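PDB 4IPA: putative curved DNA-binding protein, which is an Arx1 of the peptidase M24 (methionine aminopeptidase-like) family, linked to ribosome biogenesis, and may bind DNA. Local coordinates for residues G243-V255 with L346-I359. Numbering follows the deposited sequence.
Sequences GVPEVGDVWGVEV and LTTIAITKNGITRI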
ATOM      1  N   GLY A 243      -4.161   2.737  18.298  1.00 22.88           N
ATOM      2  CA  GLY A 243      -5.337   3.404  17.783  1.00 22.37           C
ATOM      3  C   GLY A 243      -6.303   2.421  17.154  1.00 28.45           C
ATOM      4  O   GLY A 243      -5.915   1.355  16.671  1.00 30.48           O
ATOM      5  N   VAL A 244      -7.575   2.789  17.150  1.00 24.35           N
ATOM      6  CA  VAL A 244      -8.620   1.908  16.671  1.00 22.14           C
ATOM      7  C   VAL A 244      -9.403   2.588  15.568  1.00 21.02           C
ATOM      8  O   VAL A 244      -9.630   3.798  15.623  1.00 24.93           O
ATOM      9  CB  VAL A 244      -9.565   1.555  17.826  1.00 25.98           C
ATOM     10  CG1 VAL A 244     -10.855   0.979  17.306  1.00 22.99           C
ATOM     11  CG2 VAL A 244      -8.865   0.597  18.793  1.00 28.47           C
ATOM     12  N   PRO A 245      -9.822   1.816  14.556  1.00 19.86           N
ATOM     13  CA  PRO A 245     -10.620   2.406  13.476  1.00 20.19           C
ATOM     14  C   PRO A 245     -11.985   2.866  13.988  1.00 19.56           C
ATOM     15  O   PRO A 245     -12.610   2.149  14.764  1.00 21.27           O
ATOM     16  CB  PRO A 245     -10.794   1.246  12.490  1.00 15.57           C
ATOM     17  CG  PRO A 245      -9.748   0.240  12.875  1.00 19.06           C
ATOM     18  CD  PRO A 245      -9.555   0.386  14.338  1.00 16.28           C
ATOM     19  N   GLU A 246     -12.426   4.038  13.542  1.00 16.34           N
ATOM     20  CA  GLU A 246     -13.683   4.621  13.966  1.00 18.51           C
ATOM     21  C   GLU A 246     -14.430   5.113  12.743  1.00 21.83           C
ATOM     22  O   GLU A 246     -13.816   5.502  11.736  1.00 20.38           O
ATOM     23  CB  GLU A 246     -13.442   5.819  14.894  1.00 19.62           C
ATOM     24  CG  GLU A 246     -12.720   5.501  16.194  1.00 23.63           C
ATOM     25  CD  GLU A 246     -12.637   6.716  17.117  1.00 34.20           C
ATOM     26  OE1 GLU A 246     -11.619   7.433  17.063  1.00 35.27           O
ATOM     27  OE2 GLU A 246     -13.590   6.964  17.893  1.00 41.46           O
ATOM     28  N   VAL A 247     -15.757   5.110  12.835  1.00 20.74           N
ATOM     29  CA  VAL A 247     -16.596   5.745  11.831  1.00 19.43           C
ATOM     30  C   VAL A 247     -16.077   7.159  11.638  1.00 19.01           C
ATOM     31  O   VAL A 247     -15.744   7.831  12.611  1.00 18.55           O
ATOM     32  CB  VAL A 247     -18.072   5.779  12.286  1.00 26.66           C
ATOM     33  CG1 VAL A 247     -18.889   6.786  11.455  1.00 26.10           C
ATOM     34  CG2 VAL A 247     -18.684   4.379  12.219  1.00 24.22           C
ATOM     35  N   GLY A 248     -15.986   7.608  10.389  1.00 19.47           N
ATOM     36  CA  GLY A 248     -15.369   8.895  10.082  1.00 17.42           C
ATOM     37  C   GLY A 248     -13.927   8.790   9.573  1.00 20.23           C
ATOM     38  O   GLY A 248     -13.404   9.737   8.989  1.00 19.08           O
ATOM     39  N   ASP A 249     -13.284   7.640   9.788  1.00 17.50           N
ATOM     40  CA  ASP A 249     -11.876   7.446   9.410  1.00 17.54           C
ATOM     41  C   ASP A 249     -11.686   7.084   7.932  1.00 21.43           C
ATOM     42  O   ASP A 249     -12.502   6.366   7.339  1.00 20.86           O
ATOM     43  CB  ASP A 249     -11.251   6.298  10.205  1.00 17.15           C
ATOM     44  CG  ASP A 249     -10.922   6.653  11.656  1.00 18.82           C
ATOM     45  OD1 ASP A 249     -11.100   7.813  12.094  1.00 18.37           O
ATOM     46  OD2 ASP A 249     -10.453   5.732  12.359  1.00 15.43           O
ATOM     47  N   VAL A 250     -10.588   7.559   7.348  1.00 19.67           N
ATOM     48  CA  VAL A 250     -10.045   6.917   6.152  1.00 18.48           C
ATOM     49  C   VAL A 250      -8.684   6.247   6.437  1.00 19.78           C
ATOM     50  O   VAL A 250      -7.787   6.846   7.058  1.00 17.87           O
ATOM     51  CB  VAL A 250      -9.945   7.888   4.963  1.00 21.00           C
ATOM     52  CG1 VAL A 250      -9.197   7.235   3.815  1.00 18.56           C
ATOM     53  CG2 VAL A 250     -11.337   8.312   4.522  1.00 17.98           C
ATOM     54  N   TRP A 251      -8.543   5.000   5.979  1.00 17.21           N
ATOM     55  CA  TRP A 251      -7.330   4.222   6.198  1.00 13.43           C
ATOM     56  C   TRP A 251      -6.695   3.694   4.910  1.00 17.10           C
ATOM     57  O   TRP A 251      -7.384   3.304   3.962  1.00 15.12           O
ATOM     58  CB  TRP A 251      -7.635   3.013   7.071  1.00 13.58           C
ATOM     59  CG  TRP A 251      -7.869   3.296   8.499  1.00 14.80           C
ATOM     60  CD1 TRP A 251      -8.999   3.824   9.057  1.00 13.16           C
ATOM     61  CD2 TRP A 251      -6.972   3.020   9.581  1.00 15.43           C
ATOM     62  NE1 TRP A 251      -8.851   3.921  10.412  1.00 15.37           N
ATOM     63  CE2 TRP A 251      -7.621   3.421  10.769  1.00 16.95           C
ATOM     64  CE3 TRP A 251      -5.683   2.460   9.664  1.00 14.79           C
ATOM     65  CZ2 TRP A 251      -7.030   3.294  12.029  1.00 14.07           C
ATOM     66  CZ3 TRP A 251      -5.092   2.329  10.907  1.00 13.88           C
ATOM     67  CH2 TRP A 251      -5.771   2.747  12.082  1.00 17.19           C
ATOM     68  N   GLY A 252      -5.366   3.652   4.904  1.00 16.46           N
ATOM     69  CA  GLY A 252      -4.636   2.883   3.912  1.00 13.46           C
ATOM     70  C   GLY A 252      -4.364   1.509   4.507  1.00 16.27           C
ATOM     71  O   GLY A 252      -3.481   1.340   5.344  1.00 15.46           O
ATOM     72  N   VAL A 253      -5.145   0.518   4.096  1.00 12.78           N
ATOM     73  CA  VAL A 253      -5.055  -0.797   4.697  1.00 13.89           C
ATOM     74  C   VAL A 253      -4.149  -1.721   3.883  1.00 16.37           C
ATOM     75  O   VAL A 253      -4.426  -1.989   2.699  1.00 14.58           O
ATOM     76  CB  VAL A 253      -6.444  -1.461   4.816  1.00 15.69           C
ATOM     77  CG1 VAL A 253      -6.298  -2.869   5.421  1.00 13.18           C
ATOM     78  CG2 VAL A 253      -7.410  -0.584   5.649  1.00 12.71           C
ATOM     79  N   GLU A 254      -3.076  -2.195   4.522  1.00 12.51           N
ATOM     80  CA  GLU A 254      -2.097  -3.059   3.863  1.00 14.74           C
ATOM     81  C   GLU A 254      -1.946  -4.414   4.533  1.00 17.48           C
ATOM     82  O   GLU A 254      -1.901  -4.523   5.774  1.00 14.59           O
ATOM     83  CB  GLU A 254      -0.711  -2.405   3.785  1.00 14.76           C
ATOM     84  CG  GLU A 254       0.271  -3.228   2.932  1.00 15.97           C
ATOM     85  CD  GLU A 254       1.680  -2.655   2.841  1.00 21.54           C
ATOM     86  OE1 GLU A 254       1.866  -1.451   3.093  1.00 24.41           O
ATOM     87  OE2 GLU A 254       2.613  -3.428   2.512  1.00 25.24           O
ATOM     88  N   VAL A 255      -1.867  -5.447   3.697  1.00 17.13           N
ATOM     89  CA  VAL A 255      -1.421  -6.768   4.137  1.00 18.04           C
ATOM     90  C   VAL A 255      -0.308  -7.277   3.234  1.00 18.11           C
ATOM     91  O   VAL A 255      -0.278  -6.962   2.036  1.00 15.53           O
ATOM     92  CB  VAL A 255      -2.554  -7.812   4.130  1.00 18.81           C
ATOM     93  CG1 VAL A 255      -3.643  -7.414   5.117  1.00 20.44           C
ATOM     94  CG2 VAL A 255      -3.116  -8.008   2.713  1.00 14.04           C
ATOM     95  N   LEU A 346      -2.920  -3.312  -0.930  1.00 15.33           N
ATOM     96  CA  LEU A 346      -3.100  -2.074  -0.210  1.00 14.96           C
ATOM     97  C   LEU A 346      -4.378  -1.459  -0.757  1.00 17.25           C
ATOM     98  O   LEU A 346      -4.527  -1.242  -1.967  1.00 16.31           O
ATOM     99  CB  LEU A 346      -1.889  -1.135  -0.377  1.00 13.97           C
ATOM    100  CG  LEU A 346      -1.649  -0.122   0.761  1.00 19.03           C
ATOM    101  CD1 LEU A 346      -0.243   0.546   0.724  1.00 11.86           C
ATOM    102  CD2 LEU A 346      -2.750   0.936   0.805  1.00 13.32           C
ATOM    103  N   THR A 347      -5.305  -1.209   0.153  1.00 14.17           N
ATOM    104  CA  THR A 347      -6.603  -0.674  -0.190  1.00 14.00           C
ATOM    105  C   THR A 347      -6.823   0.584   0.641  1.00 13.79           C
ATOM    106  O   THR A 347      -6.579   0.589   1.848  1.00 15.36           O
ATOM    107  CB  THR A 347      -7.711  -1.699   0.151  1.00 16.63           C
ATOM    108  OG1 THR A 347      -7.423  -2.960  -0.480  1.00 18.50           O
ATOM    109  CG2 THR A 347      -9.079  -1.199  -0.303  1.00 14.82           C
ATOM    110  N   THR A 348      -7.290   1.652   0.014  1.00 14.45           N
ATOM    111  CA  THR A 348      -7.706   2.831   0.769  1.00 14.51           C
ATOM    112  C   THR A 348      -9.205   2.747   1.055  1.00 14.46           C
ATOM    113  O   THR A 348     -10.003   2.690   0.128  1.00 16.51           O
ATOM    114  CB  THR A 348      -7.377   4.120   0.007  1.00 16.90           C
ATOM    115  OG1 THR A 348      -5.953   4.253  -0.089  1.00 13.73           O
ATOM    116  CG2 THR A 348      -7.968   5.354   0.750  1.00 16.87           C
ATOM    117  N   ILE A 349      -9.579   2.711   2.330  1.00 13.82           N
ATOM    118  CA  ILE A 349     -10.986   2.562   2.705  1.00 17.56           C
ATOM    119  C   ILE A 349     -11.573   3.771   3.418  1.00 19.94           C
ATOM    120  O   ILE A 349     -10.855   4.592   3.991  1.00 16.91           O
ATOM    121  CB  ILE A 349     -11.216   1.373   3.658  1.00 16.58           C
ATOM    122  CG1 ILE A 349     -10.551   1.658   5.011  1.00 15.90           C
ATOM    123  CG2 ILE A 349     -10.765   0.056   3.016  1.00 14.56           C
ATOM    124  CD1 ILE A 349     -10.767   0.587   6.059  1.00 16.89           C
ATOM    125  N   ALA A 350     -12.900   3.844   3.398  1.00 18.87           N
ATOM    126  CA  ALA A 350     -13.629   4.775   4.243  1.00 21.82           C
ATOM    127  C   ALA A 350     -14.528   4.002   5.209  1.00 22.48           C
ATOM    128  O   ALA A 350     -15.146   3.004   4.841  1.00 20.88           O
ATOM    129  CB  ALA A 350     -14.448   5.733   3.402  1.00 23.50           C
ATOM    130  N   ILE A 351     -14.572   4.464   6.451  1.00 20.18           N
ATOM    131  CA  ILE A 351     -15.415   3.870   7.460  1.00 21.22           C
ATOM    132  C   ILE A 351     -16.561   4.823   7.719  1.00 23.55           C
ATOM    133  O   ILE A 351     -16.344   5.942   8.172  1.00 22.09           O
ATOM    134  CB  ILE A 351     -14.642   3.638   8.762  1.00 21.32           C
ATOM    135  CG1 ILE A 351     -13.341   2.873   8.463  1.00 22.50           C
ATOM    136  CG2 ILE A 351     -15.516   2.897   9.761  1.00 22.35           C
ATOM    137  CD1 ILE A 351     -12.539   2.412   9.695  1.00 18.01           C
ATOM    138  N   THR A 352     -17.780   4.398   7.403  1.00 27.39           N
ATOM    139  CA  THR A 352     -18.947   5.237   7.647  1.00 26.27           C
ATOM    140  C   THR A 352     -20.002   4.463   8.427  1.00 27.88           C
ATOM    141  O   THR A 352     -19.817   3.287   8.763  1.00 25.30           O
ATOM    142  CB  THR A 352     -19.610   5.690   6.331  1.00 25.25           C
ATOM    143  OG1 THR A 352     -20.218   4.556   5.695  1.00 31.59           O
ATOM    144  CG2 THR A 352     -18.598   6.317   5.389  1.00 28.99           C
ATOM    145  N   LYS A 353     -21.113   5.149   8.684  1.00 27.30           N
ATOM    146  CA  LYS A 353     -22.328   4.586   9.263  1.00 30.34           C
ATOM    147  C   LYS A 353     -22.602   3.192   8.754  1.00 32.23           C
ATOM    148  O   LYS A 353     -22.957   2.293   9.514  1.00 30.40           O
ATOM    149  CB  LYS A 353     -23.507   5.445   8.818  1.00 36.92           C
ATOM    150  CG  LYS A 353     -24.222   6.185   9.899  1.00 38.04           C
ATOM    151  CD  LYS A 353     -25.153   7.211   9.263  1.00 47.64           C
ATOM    152  CE  LYS A 353     -25.942   6.596   8.117  1.00 48.84           C
ATOM    153  NZ  LYS A 353     -26.758   7.615   7.395  1.00 56.28           N
ATOM    154  N   ASN A 354     -22.470   3.039   7.440  1.00 32.98           N
ATOM    155  CA  ASN A 354     -22.824   1.805   6.760  1.00 31.03           C
ATOM    156  C   ASN A 354     -21.695   0.788   6.706  1.00 32.10           C
ATOM    157  O   ASN A 354     -21.772  -0.192   5.971  1.00 33.43           O
ATOM    158  CB  ASN A 354     -23.300   2.129   5.349  1.00 33.89           C
ATOM    159  CG  ASN A 354     -24.625   2.875   5.343  1.00 42.43           C
ATOM    160  OD1 ASN A 354     -25.556   2.520   6.074  1.00 33.37           O
ATOM    161  ND2 ASN A 354     -24.712   3.921   4.523  1.00 40.15           N
ATOM    162  N   GLY A 355     -20.649   1.017   7.488  1.00 28.32           N
ATOM    163  CA  GLY A 355     -19.501   0.133   7.483  1.00 29.66           C
ATOM    164  C   GLY A 355     -18.369   0.594   6.570  1.00 29.52           C
ATOM    165  O   GLY A 355     -18.114   1.795   6.394  1.00 28.95           O
ATOM    166  N   ILE A 356     -17.684  -0.376   5.980  1.00 28.11           N
ATOM    167  CA  ILE A 356     -16.442  -0.103   5.287  1.00 24.26           C
ATOM    168  C   ILE A 356     -16.617  -0.155   3.789  1.00 28.91           C
ATOM    169  O   ILE A 356     -17.069  -1.170   3.246  1.00 26.83           O
ATOM    170  CB  ILE A 356     -15.330  -1.085   5.727  1.00 25.56           C
ATOM    171  CG1 ILE A 356     -14.827  -0.686   7.120  1.00 22.52           C
ATOM    172  CG2 ILE A 356     -14.186  -1.113   4.705  1.00 21.35           C
ATOM    173  CD1 ILE A 356     -13.669  -1.489   7.615  1.00 21.43           C
ATOM    174  N   THR A 357     -16.248   0.953   3.143  1.00 24.73           N
ATOM    175  CA  THR A 357     -16.243   1.084   1.685  1.00 23.83           C
ATOM    176  C   THR A 357     -14.817   1.162   1.141  1.00 22.87           C
ATOM    177  O   THR A 357     -13.979   1.923   1.654  1.00 21.00           O
ATOM    178  CB  THR A 357     -16.956   2.388   1.253  1.00 26.34           C
ATOM    179  OG1 THR A 357     -18.250   2.441   1.850  1.00 36.46           O
ATOM    180  CG2 THR A 357     -17.109   2.449  -0.269  1.00 23.74           C
ATOM    181  N   ARG A 358     -14.544   0.400   0.088  1.00 22.37           N
ATOM    182  CA  ARG A 358     -13.236   0.454  -0.565  1.00 21.65           C
ATOM    183  C   ARG A 358     -13.230   1.603  -1.569  1.00 23.76           C
ATOM    184  O   ARG A 358     -13.685   1.447  -2.696  1.00 28.93           O
ATOM    185  CB  ARG A 358     -12.913  -0.866  -1.277  1.00 19.80           C
ATOM    186  CG  ARG A 358     -13.101  -2.113  -0.418  1.00 19.99           C
ATOM    187  CD  ARG A 358     -12.653  -3.412  -1.142  1.00 24.55           C
ATOM    188  NE  ARG A 358     -13.380  -4.574  -0.619  1.00 22.83           N
ATOM    189  CZ  ARG A 358     -12.836  -5.741  -0.284  1.00 25.83           C
ATOM    190  NH1 ARG A 358     -11.532  -5.938  -0.416  1.00 24.82           N
ATOM    191  NH2 ARG A 358     -13.606  -6.728   0.174  1.00 27.35           N
ATOM    192  N   ILE A 359     -12.742   2.765  -1.156  1.00 20.87           N
ATOM    193  CA  ILE A 359     -12.722   3.916  -2.047  1.00 23.78           C
ATOM    194  C   ILE A 359     -11.835   3.607  -3.246  1.00 21.81           C
ATOM    195  O   ILE A 359     -12.195   3.865  -4.393  1.00 22.12           O
ATOM    196  CB  ILE A 359     -12.137   5.149  -1.343  1.00 22.33           C
ATOM    197  CG1 ILE A 359     -12.745   5.310   0.049  1.00 25.87           C
ATOM    198  CG2 ILE A 359     -12.329   6.397  -2.186  1.00 21.08           C
ATOM    199  CD1 ILE A 359     -12.054   6.397   0.878  1.00 28.41           C
TER
HETATM  200  O   HOH W   1      -5.538  -4.033   1.274  1.00 17.78           O
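The indole of Trp251 meets Ile351 obliquely, CD1 of the ring lying 3.9 Å from the isoleucine's CD1, while one ring face carries the CG of Pro245, offset toward the rim. That same Ile351 methyl is pressed against Pro245 CB at 3.5 Å, tighter than usual carbon contact; with its CG1 anti to the carbonyl carbon (chi1 -51°), Ile351 brings this methyl against both the proline and the CD1-NE1 side of the indole. The ring's NE1 donates to Asp249 OD2 (3.1 Å), which lies 16° out of the indole plane. From the opposite face of the carboxylate, Glu246 N donates to the same oxygen, so the side chain bridges back to the first residue of the type II turn 246-249, which Asp249 N to Glu246 O closes; Lys229 adds a salt bridge. With an alanine here in place of Asp249, the indole N-H and the Glu246 amide would probably lose their acceptor, Lys229 its salt bridge, and the indole some of its hold against rotation. Behind this corner, strands 250-258 and 342-352 are antiparallel neighbours in a sheet consistent with the pita-bread fold of the M24 family. Trp251-Ile349 and Val253-Thr347 are the hydrogen-bonded pairs, and Ile351 N to Asp249 O (2.9 Å) and Gly248 N to Ile351 O (2.8 Å) carry the pairing into the turn. On the tryptophan face, Ile349 CD1 rests on Val253 CG2 at 3.6 Å, and its CG1 on Trp251 CB. Across the sheet, Val250 CG1 packs on Thr348 CG2 (3.8 Å). A water donates to Val253 O and accepts from Thr347 OG1.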